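Local atomic coordinates of prolyl-tRNA synthetase (Naegleria fowleri, PDB entry 6UYH), a protein that probably joins proline to its cognate tRNA with the energy of ATP, as a class II aminoacyl-tRNA synthetase, and binds the inhibitor halofuginone. Residues S172-K177 / Y265-G270; E179-V184 / S239-Q244. One frame throughout, in Å; residues are numbered along the deposited sequence.

Interaction 1 (S172-K177 / Y265-G270); sequences SAFKSK and YQNSWG. With HFG (7-bromo-6-chloro-3-{3-[(2R,3S)-3-hydroxypiperidin-2-yl]-2-oxopropyl}quinazolin-4(3H)-one), chain D.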
ATOM      1  N   SER A 172      12.393 -11.952   9.176  1.00 19.14           N
ATOM      2  CA  SER A 172      13.283 -12.877   8.495  1.00 20.87           C
ATOM      3  C   SER A 172      13.657 -14.037   9.407  1.00 22.97           C
ATOM      4  O   SER A 172      13.717 -13.891  10.629  1.00 21.42           O
ATOM      5  CB  SER A 172      14.548 -12.166   8.026  1.00 26.15           C
ATOM      6  OG  SER A 172      14.226 -11.193   7.053  1.00 27.95           O
ATOM      7  N   ALA A 173      13.919 -15.187   8.790  1.00 21.14           N
ATOM      8  CA  ALA A 173      14.360 -16.396   9.478  1.00 24.33           C
ATOM      9  C   ALA A 173      15.604 -16.941   8.792  1.00 27.78           C
ATOM     10  O   ALA A 173      15.680 -16.948   7.560  1.00 26.56           O
ATOM     11  CB  ALA A 173      13.252 -17.465   9.477  1.00 23.40           C
ATOM     12  N   PHE A 174      16.555 -17.433   9.590  1.00 25.00           N
ATOM     13  CA  PHE A 174      17.862 -17.869   9.108  1.00 26.72           C
ATOM     14  C   PHE A 174      18.257 -19.174   9.777  1.00 28.71           C
ATOM     15  O   PHE A 174      17.776 -19.516  10.861  1.00 30.57           O
ATOM     16  CB  PHE A 174      18.958 -16.836   9.399  1.00 25.70           C
ATOM     17  CG  PHE A 174      18.685 -15.484   8.807  1.00 24.19           C
ATOM     18  CD1 PHE A 174      19.194 -15.142   7.560  1.00 30.80           C
ATOM     19  CD2 PHE A 174      17.935 -14.557   9.499  1.00 25.20           C
ATOM     20  CE1 PHE A 174      18.956 -13.888   7.017  1.00 25.69           C
ATOM     21  CE2 PHE A 174      17.681 -13.302   8.961  1.00 23.43           C
ATOM     22  CZ  PHE A 174      18.197 -12.970   7.717  1.00 26.59           C
ATOM     23  N   LYS A 175      19.181 -19.886   9.134  1.00 31.43           N
ATOM     24  CA  LYS A 175      19.711 -21.103   9.733  1.00 35.70           C
ATOM     25  C   LYS A 175      20.768 -20.828  10.796  1.00 37.40           C
ATOM     26  O   LYS A 175      21.020 -21.702  11.628  1.00 38.42           O
ATOM     27  CB  LYS A 175      20.290 -22.019   8.649  1.00 36.06           C
ATOM     28  CG  LYS A 175      21.563 -21.501   8.002  1.00 47.81           C
ATOM     29  CD  LYS A 175      22.067 -22.467   6.930  1.00 54.57           C
ATOM     30  CE  LYS A 175      23.323 -21.941   6.250  1.00 59.87           C
ATOM     31  NZ  LYS A 175      23.711 -22.769   5.074  1.00 68.67           N
ATOM     32  N   SER A 176      21.370 -19.637  10.812  1.00 35.26           N
ATOM     33  CA  SER A 176      22.468 -19.361  11.730  1.00 39.24           C
ATOM     34  C   SER A 176      22.348 -17.959  12.308  1.00 41.70           C
ATOM     35  O   SER A 176      21.695 -17.078  11.741  1.00 37.37           O
ATOM     36  CB  SER A 176      23.827 -19.504  11.041  1.00 42.80           C
ATOM     37  OG  SER A 176      23.982 -18.501  10.053  1.00 41.86           O
ATOM     38  N   LYS A 177      23.018 -17.759  13.446  1.00 39.65           N
ATOM     39  CA  LYS A 177      23.017 -16.450  14.088  1.00 40.41           C
ATOM     40  C   LYS A 177      23.828 -15.441  13.286  1.00 38.00           C
ATOM     41  O   LYS A 177      23.462 -14.262  13.212  1.00 32.55           O
ATOM     42  CB  LYS A 177      23.569 -16.557  15.511  1.00 42.49           C
ATOM     43  CG  LYS A 177      23.468 -15.257  16.308  1.00 40.05           C
ATOM     44  CD  LYS A 177      24.151 -15.359  17.667  1.00 45.82           C
ATOM     45  CE  LYS A 177      23.829 -14.146  18.538  1.00 53.55           C
ATOM     46  NZ  LYS A 177      24.409 -12.863  18.033  1.00 51.35           N
ATOM     47  N   TYR A 265      16.900 -18.917  13.541  1.00 28.53           N
ATOM     48  CA  TYR A 265      17.194 -17.592  14.063  1.00 29.41           C
ATOM     49  C   TYR A 265      16.344 -16.579  13.311  1.00 32.48           C
ATOM     50  O   TYR A 265      16.180 -16.683  12.091  1.00 30.96           O
ATOM     51  CB  TYR A 265      18.677 -17.268  13.908  1.00 27.18           C
ATOM     52  CG  TYR A 265      19.544 -18.082  14.846  1.00 32.31           C
ATOM     53  CD1 TYR A 265      19.976 -17.544  16.054  1.00 40.55           C
ATOM     54  CD2 TYR A 265      19.895 -19.387  14.541  1.00 37.46           C
ATOM     55  CE1 TYR A 265      20.760 -18.283  16.929  1.00 41.37           C
ATOM     56  CE2 TYR A 265      20.682 -20.137  15.414  1.00 40.91           C
ATOM     57  CZ  TYR A 265      21.104 -19.574  16.606  1.00 46.33           C
ATOM     58  OH  TYR A 265      21.880 -20.299  17.481  1.00 55.33           O
ATOM     59  N   GLN A 266      15.774 -15.619  14.041  1.00 25.56           N
ATOM     60  CA  GLN A 266      14.863 -14.654  13.438  1.00 24.41           C
ATOM     61  C   GLN A 266      15.245 -13.226  13.781  1.00 27.00           C
ATOM     62  O   GLN A 266      15.846 -12.952  14.826  1.00 22.13           O
ATOM     63  CB  GLN A 266      13.418 -14.868  13.877  1.00 24.27           C
ATOM     64  CG  GLN A 266      12.790 -16.137  13.325  1.00 26.35           C
ATOM     65  CD  GLN A 266      11.445 -16.401  13.953  1.00 28.16           C
ATOM     66  OE1 GLN A 266      11.359 -17.042  15.001  1.00 27.15           O
ATOM     67  NE2 GLN A 266      10.384 -15.886  13.331  1.00 23.63           N
ATOM     68  N   ASN A 267      14.867 -12.323  12.877  1.00 23.07           N
ATOM     69  CA  ASN A 267      14.887 -10.881  13.086  1.00 22.43           C
ATOM     70  C   ASN A 267      13.509 -10.322  12.757  1.00 21.76           C
ATOM     71  O   ASN A 267      12.738 -10.932  12.011  1.00 21.55           O
ATOM     72  CB  ASN A 267      15.896 -10.165  12.178  1.00 20.41           C
ATOM     73  CG  ASN A 267      17.298 -10.684  12.319  1.00 23.30           C
ATOM     74  OD1 ASN A 267      17.715 -11.153  13.387  1.00 23.76           O
ATOM     75  ND2 ASN A 267      18.059 -10.573  11.238  1.00 22.27           N
ATOM     76  N   SER A 268      13.220  -9.130  13.281  1.00 22.26           N
ATOM     77  CA  SER A 268      12.141  -8.308  12.735  1.00 17.88           C
ATOM     78  C   SER A 268      12.549  -6.845  12.830  1.00 20.03           C
ATOM     79  O   SER A 268      13.416  -6.474  13.621  1.00 20.36           O
ATOM     80  CB  SER A 268      10.789  -8.565  13.437  1.00 20.86           C
ATOM     81  OG  SER A 268      10.807  -8.122  14.780  1.00 22.76           O
ATOM     82  N   TRP A 269      11.938  -6.008  11.990  1.00 19.02           N
ATOM     83  CA  TRP A 269      12.386  -4.629  11.865  1.00 19.61           C
ATOM     84  C   TRP A 269      11.243  -3.807  11.285  1.00 16.10           C
ATOM     85  O   TRP A 269      10.492  -4.302  10.444  1.00 17.43           O
ATOM     86  CB  TRP A 269      13.648  -4.513  10.985  1.00 21.32           C
ATOM     87  CG  TRP A 269      13.886  -5.674   9.997  1.00 22.15           C
ATOM     88  CD1 TRP A 269      14.525  -6.862  10.257  1.00 18.79           C
ATOM     89  CD2 TRP A 269      13.511  -5.722   8.602  1.00 18.39           C
ATOM     90  NE1 TRP A 269      14.560  -7.648   9.118  1.00 20.65           N
ATOM     91  CE2 TRP A 269      13.947  -6.972   8.091  1.00 20.58           C
ATOM     92  CE3 TRP A 269      12.862  -4.826   7.742  1.00 18.28           C
ATOM     93  CZ2 TRP A 269      13.747  -7.352   6.758  1.00 21.13           C
ATOM     94  CZ3 TRP A 269      12.656  -5.213   6.400  1.00 19.60           C
ATOM     95  CH2 TRP A 269      13.096  -6.466   5.932  1.00 19.23           C
ATOM     96  N   GLY A 270      11.096  -2.574  11.757  1.00 18.11           N
ATOM     97  CA  GLY A 270      10.004  -1.734  11.284  1.00 15.74           C
ATOM     98  C   GLY A 270      10.373  -0.269  11.238  1.00 18.50           C
ATOM     99  O   GLY A 270      11.180   0.219  12.035  1.00 18.97           O
TER
HETATM  100  O4' HFG D 602       6.075  -4.355  17.453  1.00 20.28           O
HETATM  101  C21 HFG D 602       7.007  -4.603  18.189  1.00 24.81           C
HETATM  102  C3' HFG D 602       8.234  -5.340  17.703  1.00 20.55           C
HETATM  103  C2' HFG D 602       8.538  -5.216  16.205  1.00 20.83           C
HETATM  104  N1' HFG D 602       7.524  -5.870  15.367  1.00 17.42           N
HETATM  105  C6' HFG D 602       7.903  -5.874  13.949  1.00 16.82           C
HETATM  106  C5' HFG D 602       8.104  -4.482  13.414  1.00 18.02           C
HETATM  107  C4' HFG D 602       9.105  -3.713  14.281  1.00 17.85           C
HETATM  108  C39 HFG D 602       8.708  -3.767  15.745  1.00 16.99           C
HETATM  109  O7' HFG D 602       9.705  -3.115  16.538  1.00 18.66           O
HETATM  110  C1' HFG D 602       6.983  -4.198  19.670  1.00 20.25           C
HETATM  111  N3  HFG D 602       5.621  -3.997  20.159  1.00 19.80           N
HETATM  112  C4  HFG D 602       4.807  -5.116  20.285  1.00 16.95           C
HETATM  113  O11 HFG D 602       5.228  -6.232  20.041  1.00 22.03           O
HETATM  114  C10 HFG D 602       3.428  -4.803  20.683  1.00 22.33           C
HETATM  115  C5  HFG D 602       2.501  -5.828  20.863  1.00 20.51           C
HETATM  116  C2  HFG D 602       5.156  -2.733  20.401  1.00 22.25           C
HETATM  117  N1  HFG D 602       3.956  -2.416  20.734  1.00 23.99           N
HETATM  118  C9  HFG D 602       3.051  -3.471  20.866  1.00 23.05           C
HETATM  119  C8  HFG D 602       1.725  -3.164  21.172  1.00 22.26           C
HETATM  120  C7  HFG D 602       0.810  -4.194  21.319  1.00 23.39           C
HETATM  121 BR1  HFG D 602      -1.000  -3.736  21.630  1.00 38.31          BR
HETATM  122  C6  HFG D 602       1.199  -5.511  21.197  1.00 21.53           C
HETATM  123 CL1  HFG D 602       0.085  -6.808  21.512  1.00 29.18          CL
HETATM  124  O   HOH W   1      10.989 -13.440  11.833  1.00 22.28           O
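Strands 172-174 and 265-270 run antiparallel, their axes 4.6 Å apart at closest approach. S172 and N267 form one hydrogen-bonded pair, the N-H of each donating to the O of the other, N to O 3.0 Å both ways. F174 and Y265 form a second such pair, with Y265 N donating to F174 O at 2.9 Å and F174 N to Y265 O. Between them, A173 and Q266 make the non-hydrogen-bonded pair, and the CA of Q266 rests 3.1 Å from S172 O in a CA-H...O contact. A water donates to that same S172 O and accepts from Q266 NE2, bridging the strand backbone to the glutamine amide on the face that also carries A173.

On the other face, F174 CE2 meets N267 ND2 at 3.6 Å; the two side chains cross at about a right angle, with ring and amide planes 46° apart. Where the first strand turns into the following helix, the chain folds over Y265. The backbone N of K177 sits above the middle of the tyrosine ring, and K177 CB makes a CH-pi contact over a face, 4.0 Å from the centroid. With CG anti to the backbone N (chi1 -174°), the lysine chain then leads away to a salt bridge with D181.

Further along the second strand, S268-G270 line the halofuginone pocket. N267 ND2 donates to A180 O and, with W269 NE1, to E183 OE1, while E183 OE2 takes S172 OG; donors from both strands thus meet one buried carboxylate, tying the strand pair to the helix and probably keeping the carboxylate ionised.

Interaction 2 (E179-V184 / S239-Q244); sequences EADEEV and SHHLGQ. With HFG (7-bromo-6-chloro-3-{3-[(2R,3S)-3-hydroxypiperidin-2-yl]-2-oxopropyl}quinazolin-4(3H)-one), chain D.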
ATOM      1  N   GLU A 179      24.200 -15.131  10.061  1.00 35.10           N
ATOM      2  CA  GLU A 179      23.370 -14.570   8.999  1.00 32.42           C
ATOM      3  C   GLU A 179      22.371 -13.569   9.556  1.00 29.04           C
ATOM      4  O   GLU A 179      22.145 -12.504   8.965  1.00 31.75           O
ATOM      5  CB  GLU A 179      22.627 -15.677   8.254  1.00 35.61           C
ATOM      6  CG  GLU A 179      23.516 -16.619   7.469  1.00 43.48           C
ATOM      7  CD  GLU A 179      22.721 -17.675   6.716  1.00 47.54           C
ATOM      8  OE1 GLU A 179      21.606 -17.371   6.243  1.00 47.14           O
ATOM      9  OE2 GLU A 179      23.213 -18.813   6.603  1.00 51.20           O
ATOM     10  N   ALA A 180      21.744 -13.903  10.683  1.00 32.10           N
ATOM     11  CA  ALA A 180      20.738 -13.019  11.256  1.00 27.04           C
ATOM     12  C   ALA A 180      21.375 -11.720  11.748  1.00 28.26           C
ATOM     13  O   ALA A 180      20.898 -10.627  11.427  1.00 27.26           O
ATOM     14  CB  ALA A 180      19.996 -13.740  12.380  1.00 27.25           C
ATOM     15  N   ASP A 181      22.480 -11.826  12.495  1.00 27.87           N
ATOM     16  CA  ASP A 181      23.207 -10.636  12.946  1.00 27.58           C
ATOM     17  C   ASP A 181      23.499  -9.696  11.783  1.00 23.92           C
ATOM     18  O   ASP A 181      23.268  -8.489  11.870  1.00 29.82           O
ATOM     19  CB  ASP A 181      24.529 -11.036  13.620  1.00 27.78           C
ATOM     20  CG  ASP A 181      24.349 -11.618  15.014  1.00 35.25           C
ATOM     21  OD1 ASP A 181      23.314 -11.373  15.667  1.00 35.39           O
ATOM     22  OD2 ASP A 181      25.277 -12.314  15.464  1.00 37.95           O
ATOM     23  N   GLU A 182      23.996 -10.249  10.672  1.00 26.83           N
ATOM     24  CA  GLU A 182      24.358  -9.421   9.522  1.00 28.98           C
ATOM     25  C   GLU A 182      23.160  -8.644   8.991  1.00 30.40           C
ATOM     26  O   GLU A 182      23.284  -7.468   8.625  1.00 26.17           O
ATOM     27  CB  GLU A 182      24.962 -10.288   8.413  1.00 36.57           C
ATOM     28  CG  GLU A 182      25.362  -9.496   7.176  1.00 50.47           C
ATOM     29  CD  GLU A 182      25.570 -10.368   5.947  1.00 70.60           C
ATOM     30  OE1 GLU A 182      25.425 -11.605   6.053  1.00 76.39           O
ATOM     31  OE2 GLU A 182      25.875  -9.811   4.870  1.00 74.12           O
ATOM     32  N   GLU A 183      21.990  -9.280   8.935  1.00 24.98           N
ATOM     33  CA  GLU A 183      20.818  -8.580   8.414  1.00 24.87           C
ATOM     34  C   GLU A 183      20.376  -7.450   9.341  1.00 27.65           C
ATOM     35  O   GLU A 183      19.974  -6.382   8.868  1.00 22.13           O
ATOM     36  CB  GLU A 183      19.657  -9.541   8.189  1.00 22.95           C
ATOM     37  CG  GLU A 183      18.439  -8.791   7.616  1.00 23.86           C
ATOM     38  CD  GLU A 183      17.132  -9.554   7.683  1.00 26.36           C
ATOM     39  OE1 GLU A 183      16.621  -9.786   8.796  1.00 26.58           O
ATOM     40  OE2 GLU A 183      16.598  -9.902   6.614  1.00 28.51           O
ATOM     41  N   VAL A 184      20.436  -7.662  10.664  1.00 24.53           N
ATOM     42  CA  VAL A 184      20.027  -6.608  11.599  1.00 21.89           C
ATOM     43  C   VAL A 184      20.710  -5.289  11.251  1.00 19.61           C
ATOM     44  O   VAL A 184      20.065  -4.234  11.151  1.00 21.93           O
ATOM     45  CB  VAL A 184      20.339  -7.018  13.052  1.00 24.96           C
ATOM     46  CG1 VAL A 184      20.125  -5.799  13.990  1.00 22.79           C
ATOM     47  CG2 VAL A 184      19.475  -8.189  13.482  1.00 28.71           C
ATOM     48  N   SER A 239      15.419  -2.297  14.597  1.00 20.48           N
ATOM     49  CA  SER A 239      15.824  -3.554  13.967  1.00 19.38           C
ATOM     50  C   SER A 239      16.281  -4.527  15.053  1.00 19.67           C
ATOM     51  O   SER A 239      17.292  -4.284  15.722  1.00 22.54           O
ATOM     52  CB  SER A 239      16.921  -3.303  12.930  1.00 20.96           C
ATOM     53  OG  SER A 239      17.274  -4.493  12.248  1.00 20.92           O
ATOM     54  N   HIS A 240      15.528  -5.614  15.233  1.00 21.69           N
ATOM     55  CA  HIS A 240      15.720  -6.573  16.318  1.00 21.40           C
ATOM     56  C   HIS A 240      16.392  -7.838  15.818  1.00 23.48           C
ATOM     57  O   HIS A 240      16.016  -8.368  14.770  1.00 21.31           O
ATOM     58  CB  HIS A 240      14.388  -7.024  16.926  1.00 24.16           C
ATOM     59  CG  HIS A 240      13.479  -5.920  17.348  1.00 22.14           C
ATOM     60  ND1 HIS A 240      13.692  -5.178  18.489  1.00 23.21           N
ATOM     61  CD2 HIS A 240      12.324  -5.465  16.810  1.00 19.79           C
ATOM     62  CE1 HIS A 240      12.722  -4.294  18.620  1.00 22.94           C
ATOM     63  NE2 HIS A 240      11.876  -4.452  17.617  1.00 25.12           N
ATOM     64  N   HIS A 241      17.320  -8.373  16.614  1.00 25.08           N
ATOM     65  CA  HIS A 241      17.649  -9.790  16.539  1.00 22.12           C
ATOM     66  C   HIS A 241      16.800 -10.529  17.570  1.00 30.89           C
ATOM     67  O   HIS A 241      16.901 -10.262  18.774  1.00 28.00           O
ATOM     68  CB  HIS A 241      19.134 -10.046  16.776  1.00 25.54           C
ATOM     69  CG  HIS A 241      19.500 -11.502  16.735  1.00 27.16           C
ATOM     70  ND1 HIS A 241      19.148 -12.327  15.686  1.00 28.59           N
ATOM     71  CD2 HIS A 241      20.165 -12.281  17.618  1.00 29.23           C
ATOM     72  CE1 HIS A 241      19.583 -13.551  15.924  1.00 32.83           C
ATOM     73  NE2 HIS A 241      20.207 -13.552  17.091  1.00 31.45           N
ATOM     74  N   LEU A 242      15.948 -11.433  17.099  1.00 26.93           N
ATOM     75  CA  LEU A 242      15.039 -12.156  17.976  1.00 25.54           C
ATOM     76  C   LEU A 242      15.640 -13.463  18.475  1.00 27.52           C
ATOM     77  O   LEU A 242      15.033 -14.129  19.324  1.00 32.61           O
ATOM     78  CB  LEU A 242      13.707 -12.416  17.253  1.00 29.18           C
ATOM     79  CG  LEU A 242      12.973 -11.209  16.646  1.00 27.45           C
ATOM     80  CD1 LEU A 242      11.742 -11.679  15.855  1.00 24.62           C
ATOM     81  CD2 LEU A 242      12.568 -10.201  17.725  1.00 26.08           C
ATOM     82  N   GLY A 243      16.831 -13.818  18.002  1.00 26.51           N
ATOM     83  CA  GLY A 243      17.437 -15.078  18.373  1.00 33.45           C
ATOM     84  C   GLY A 243      16.523 -16.226  18.017  1.00 34.71           C
ATOM     85  O   GLY A 243      15.917 -16.262  16.940  1.00 30.36           O
ATOM     86  N   GLN A 244      16.402 -17.171  18.948  1.00 31.46           N
ATOM     87  CA  GLN A 244      15.480 -18.291  18.826  1.00 33.52           C
ATOM     88  C   GLN A 244      14.285 -18.144  19.762  1.00 31.21           C
ATOM     89  O   GLN A 244      13.579 -19.124  20.024  1.00 31.57           O
ATOM     90  CB  GLN A 244      16.217 -19.604  19.087  1.00 35.71           C
ATOM     91  CG  GLN A 244      17.350 -19.870  18.098  1.00 34.01           C
ATOM     92  CD  GLN A 244      18.212 -21.051  18.495  1.00 41.56           C
ATOM     93  OE1 GLN A 244      18.513 -21.241  19.672  1.00 42.00           O
ATOM     94  NE2 GLN A 244      18.609 -21.856  17.511  1.00 38.91           N
TER
HETATM   95  O4' HFG D 602       6.075  -4.355  17.453  1.00 20.28           O
HETATM   96  C21 HFG D 602       7.007  -4.603  18.189  1.00 24.81           C
HETATM   97  C3' HFG D 602       8.234  -5.340  17.703  1.00 20.55           C
HETATM   98  C2' HFG D 602       8.538  -5.216  16.205  1.00 20.83           C
HETATM   99  N1' HFG D 602       7.524  -5.870  15.367  1.00 17.42           N
HETATM  100  C6' HFG D 602       7.903  -5.874  13.949  1.00 16.82           C
HETATM  101  C5' HFG D 602       8.104  -4.482  13.414  1.00 18.02           C
HETATM  102  C4' HFG D 602       9.105  -3.713  14.281  1.00 17.85           C
HETATM  103  C39 HFG D 602       8.708  -3.767  15.745  1.00 16.99           C
HETATM  104  O7' HFG D 602       9.705  -3.115  16.538  1.00 18.66           O
HETATM  105  C1' HFG D 602       6.983  -4.198  19.670  1.00 20.25           C
HETATM  106  N3  HFG D 602       5.621  -3.997  20.159  1.00 19.80           N
HETATM  107  C4  HFG D 602       4.807  -5.116  20.285  1.00 16.95           C
HETATM  108  O11 HFG D 602       5.228  -6.232  20.041  1.00 22.03           O
HETATM  109  C10 HFG D 602       3.428  -4.803  20.683  1.00 22.33           C
HETATM  110  C5  HFG D 602       2.501  -5.828  20.863  1.00 20.51           C
HETATM  111  C2  HFG D 602       5.156  -2.733  20.401  1.00 22.25           C
HETATM  112  N1  HFG D 602       3.956  -2.416  20.734  1.00 23.99           N
HETATM  113  C9  HFG D 602       3.051  -3.471  20.866  1.00 23.05           C
HETATM  114  C8  HFG D 602       1.725  -3.164  21.172  1.00 22.26           C
HETATM  115  C7  HFG D 602       0.810  -4.194  21.319  1.00 23.39           C
HETATM  116 BR1  HFG D 602      -1.000  -3.736  21.630  1.00 38.31          BR
HETATM  117  C6  HFG D 602       1.199  -5.511  21.197  1.00 21.53           C
HETATM  118 CL1  HFG D 602       0.085  -6.808  21.512  1.00 29.18          CL
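In the class II synthetase core, helix 177-198 packs on the antiparallel catalytic sheet, and E179-V184 is the turn and a half of it that lies against strand residues S239-H241. V184 fits across the strand with both methyl groups: CG1 meets S239 OG at 3.6 Å, while CG2 reaches H240 O at 3.7 Å and the CB of H241. A chi1 of -176° swings OG of S239 away from its own N and toward the helix, where it donates to V184 O at 3.0 Å, in the carbonyl plane on a lone pair, which fixes the helix backbone directly to a buried strand side chain.

Two consecutive helix residues, A180 and D181, pack against the H241 imidazole. A180 CB touches CE1 of H241 at 3.6 Å, and D181 OD1 lies 3.8 Å above one ring face, offset toward the rim, with the carboxylate plane 68° from that of the ring. G243 N sits over the centre of the opposite face, so the ring is sandwiched between helix and strand. The D181 carboxylate is itself held by K177 and Y219, and H241 ND1 bonds to N267 OD1.

H240 points the other way, into the active site. Its NE2 donates to O7' of halofuginone at 2.8 Å with a slightly bent N-H...O angle of 157°, while ND1 is hydrogen-bonded to T220 OG1, which probably helps set the ring for the inhibitor's hydroxyl.

Beyond H241, L242 and G243 both face Q266 in a classic beta bulge. Backbone bonds of S239 with T221 and of H240 with S268 place strand 232-243 between strands 219-227 and 261-272, with helix 177-198 against one face and the inhibitor against the other.

Interactions 1 and 2 lie side by side in the class II core, their centres about 5 Å apart. Along the chain the order is 172-177, 179-184, 239-244, 265-270: strand 164-174 leads straight into helix 177-198, and interaction 2 closes within the span that interaction 1 brackets. Strands 232-243 and 261-272 are antiparallel neighbours, joined where Q266 O lies 2.7 Å from L242 N, probably a hydrogen bond. Together the contacts form a layered unit, helix on sheet, whose opposite face turns H240 and S268 to halofuginone, with the backbone at W269-G270 alongside, so these two neighbouring strands jointly build one wall of the inhibitor site.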